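Local coordinates for Two-component system response regulator/GGDEF domain protein (Aeromonas salmonicida, PDB 3LUF), which probably makes cyclic di-GMP from GTP through its GGDEF domain, this piece being its two magnesium-binding CheY-like receiver domains, at residues D99-D104 against Q110-L115. Residues are numbered along the deposited sequence; the frame is centred on the assembly and turned at random.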
loop_
_atom_site.group_PDB
_atom_site.type_symbol
_atom_site.label_atom_id
_atom_site.label_comp_id
_atom_site.label_asym_id
_atom_site.label_seq_id
_atom_site.Cartn_x
_atom_site.Cartn_y
_atom_site.Cartn_z
ATOM N N ASP B 99 8.675 4.943 17.578
ATOM C CA ASP B 99 8.311 3.606 17.120
ATOM C C ASP B 99 9.207 2.629 17.884
ATOM O O ASP B 99 10.034 3.052 18.696
ATOM C CB ASP B 99 8.523 3.535 15.593
ATOM C CG ASP B 99 7.807 2.357 14.926
ATOM O OD1 ASP B 99 7.094 1.581 15.614
ATOM O OD2 ASP B 99 7.953 2.227 13.681
ATOM N N TYR B 100 9.024 1.332 17.661
ATOM C CA TYR B 100 9.969 0.351 18.180
ATOM C C TYR B 100 10.345 -0.641 17.094
ATOM O O TYR B 100 9.627 -0.800 16.101
ATOM C CB TYR B 100 9.422 -0.390 19.415
ATOM C CG TYR B 100 8.174 -1.184 19.140
ATOM C CD1 TYR B 100 8.232 -2.561 18.904
ATOM C CD2 TYR B 100 6.923 -0.547 19.101
ATOM C CE1 TYR B 100 7.067 -3.279 18.655
ATOM C CE2 TYR B 100 5.767 -1.257 18.845
ATOM C CZ TYR B 100 5.841 -2.605 18.618
ATOM O OH TYR B 100 4.672 -3.282 18.362
ATOM N N VAL B 101 11.479 -1.300 17.308
ATOM C CA VAL B 101 12.019 -2.290 16.389
ATOM C C VAL B 101 12.210 -3.559 17.184
ATOM O O VAL B 101 12.784 -3.534 18.279
ATOM C CB VAL B 101 13.380 -1.836 15.802
ATOM C CG1 VAL B 101 14.031 -2.933 14.954
ATOM C CG2 VAL B 101 13.183 -0.600 14.942
HETATM N N MSE B 102 11.692 -4.670 16.670
HETATM C CA MSE B 102 11.982 -5.952 17.305
HETATM C C MSE B 102 13.403 -6.390 16.991
HETATM O O MSE B 102 13.833 -6.296 15.824
HETATM C CB MSE B 102 10.993 -7.021 16.816
HETATM C CG MSE B 102 9.546 -6.721 17.127
HETATM SE SE MSE B 102 9.124 -6.563 19.046
HETATM C CE MSE B 102 9.896 -8.154 19.788
ATOM N N LYS B 103 14.138 -6.864 18.007
ATOM C CA LYS B 103 15.521 -7.307 17.785
ATOM C C LYS B 103 15.746 -8.772 18.122
ATOM O O LYS B 103 16.855 -9.163 18.478
ATOM C CB LYS B 103 16.564 -6.396 18.466
ATOM C CG LYS B 103 16.345 -6.227 19.950
ATOM C CD LYS B 103 17.555 -5.591 20.612
ATOM C CE LYS B 103 17.287 -5.401 22.118
ATOM N NZ LYS B 103 18.613 -5.178 22.792
ATOM N N ASP B 104 14.692 -9.575 17.962
ATOM C CA ASP B 104 14.774 -11.001 18.286
ATOM C C ASP B 104 15.348 -11.839 17.146
ATOM O O ASP B 104 15.682 -12.985 17.363
ATOM C CB ASP B 104 13.421 -11.555 18.760
ATOM C CG ASP B 104 12.339 -11.451 17.701
ATOM O OD1 ASP B 104 12.303 -10.468 16.945
ATOM O OD2 ASP B 104 11.498 -12.372 17.641
ATOM N N GLN B 110 15.883 -5.774 10.358
ATOM C CA GLN B 110 15.809 -5.143 9.068
ATOM C C GLN B 110 14.746 -4.032 9.047
ATOM O O GLN B 110 14.892 -3.065 8.321
ATOM C CB GLN B 110 15.536 -6.190 7.981
ATOM C CG GLN B 110 15.666 -5.684 6.579
ATOM C CD GLN B 110 17.062 -5.195 6.243
ATOM O OE1 GLN B 110 18.061 -5.609 6.847
ATOM N NE2 GLN B 110 17.138 -4.320 5.274
ATOM N N TYR B 111 13.680 -4.172 9.837
ATOM C CA TYR B 111 12.675 -3.104 9.943
ATOM C C TYR B 111 13.316 -1.725 10.269
ATOM O O TYR B 111 12.910 -0.683 9.728
ATOM C CB TYR B 111 11.604 -3.459 10.988
ATOM C CG TYR B 111 10.515 -2.432 11.156
ATOM C CD1 TYR B 111 9.370 -2.440 10.336
ATOM C CD2 TYR B 111 10.617 -1.447 12.133
ATOM C CE1 TYR B 111 8.345 -1.461 10.503
ATOM C CE2 TYR B 111 9.628 -0.494 12.301
ATOM C CZ TYR B 111 8.508 -0.498 11.487
ATOM O OH TYR B 111 7.561 0.464 11.706
ATOM N N ALA B 112 14.297 -1.733 11.158
ATOM C CA ALA B 112 14.948 -0.479 11.587
ATOM C C ALA B 112 15.637 0.225 10.392
ATOM O O ALA B 112 15.690 1.465 10.295
ATOM C CB ALA B 112 15.941 -0.800 12.710
ATOM N N VAL B 113 16.128 -0.570 9.450
ATOM C CA VAL B 113 16.875 -0.041 8.306
ATOM C C VAL B 113 15.960 0.754 7.370
ATOM O O VAL B 113 16.223 1.919 7.037
ATOM C CB VAL B 113 17.592 -1.183 7.518
ATOM C CG1 VAL B 113 18.368 -0.613 6.349
ATOM C CG2 VAL B 113 18.515 -1.980 8.434
ATOM N N GLY B 114 14.844 0.147 6.976
ATOM C CA GLY B 114 13.852 0.844 6.174
ATOM C C GLY B 114 13.294 2.037 6.896
ATOM O O GLY B 114 13.062 3.060 6.285
ATOM N N LEU B 115 13.117 1.919 8.210
ATOM C CA LEU B 115 12.558 3.013 8.999
ATOM C C LEU B 115 13.484 4.219 8.994
ATOM O O LEU B 115 13.035 5.339 8.727
ATOM C CB LEU B 115 12.361 2.575 10.436
ATOM C CG LEU B 115 11.836 3.621 11.417
ATOM C CD1 LEU B 115 10.550 4.267 10.969
ATOM C CD2 LEU B 115 11.648 2.983 12.799
#
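Both methyls of Val101 press against Ala112, CG1 and CG2 each lying 3.6 Å from Ala112 CB, so the valine straddles the alanine methyl. Val101 CG2 also meets the edge of the Tyr111 ring, 3.9 Å from Tyr111 CD2, and lies a looser 4.4 Å from Leu115 CD2. The axes of strand 99-102 and helix segment 110-115 come within 7.8 Å of each other, consistent with the small side chain of Ala112, which also touches Leu20 of helix 14-27. This packs the last strand of a CheY-like receiver domain, an edge strand of its five-stranded parallel sheet within this chain, against the helix that follows, their N-to-C directions 142° apart. Lys103 forms salt bridges with Glu11 and with Asp55, a magnesium ligand and the predicted phosphorylation site. Toward the polar edge, Tyr111 has CG anti to its backbone nitrogen (chi1 -179°), which carries the ring out to the strand, and its OH donates to the syn lone pair of Asp99 OD2 at 2.7 Å. Carboxylate and ring stand nearly perpendicular, 85° apart. OD2 also accepts from Gln236 on helix 232-248 of the second receiver domain, while Asp99 OD1 accepts a weak bond from Tyr100 N and forms a salt bridge with Lys219 of the second subunit.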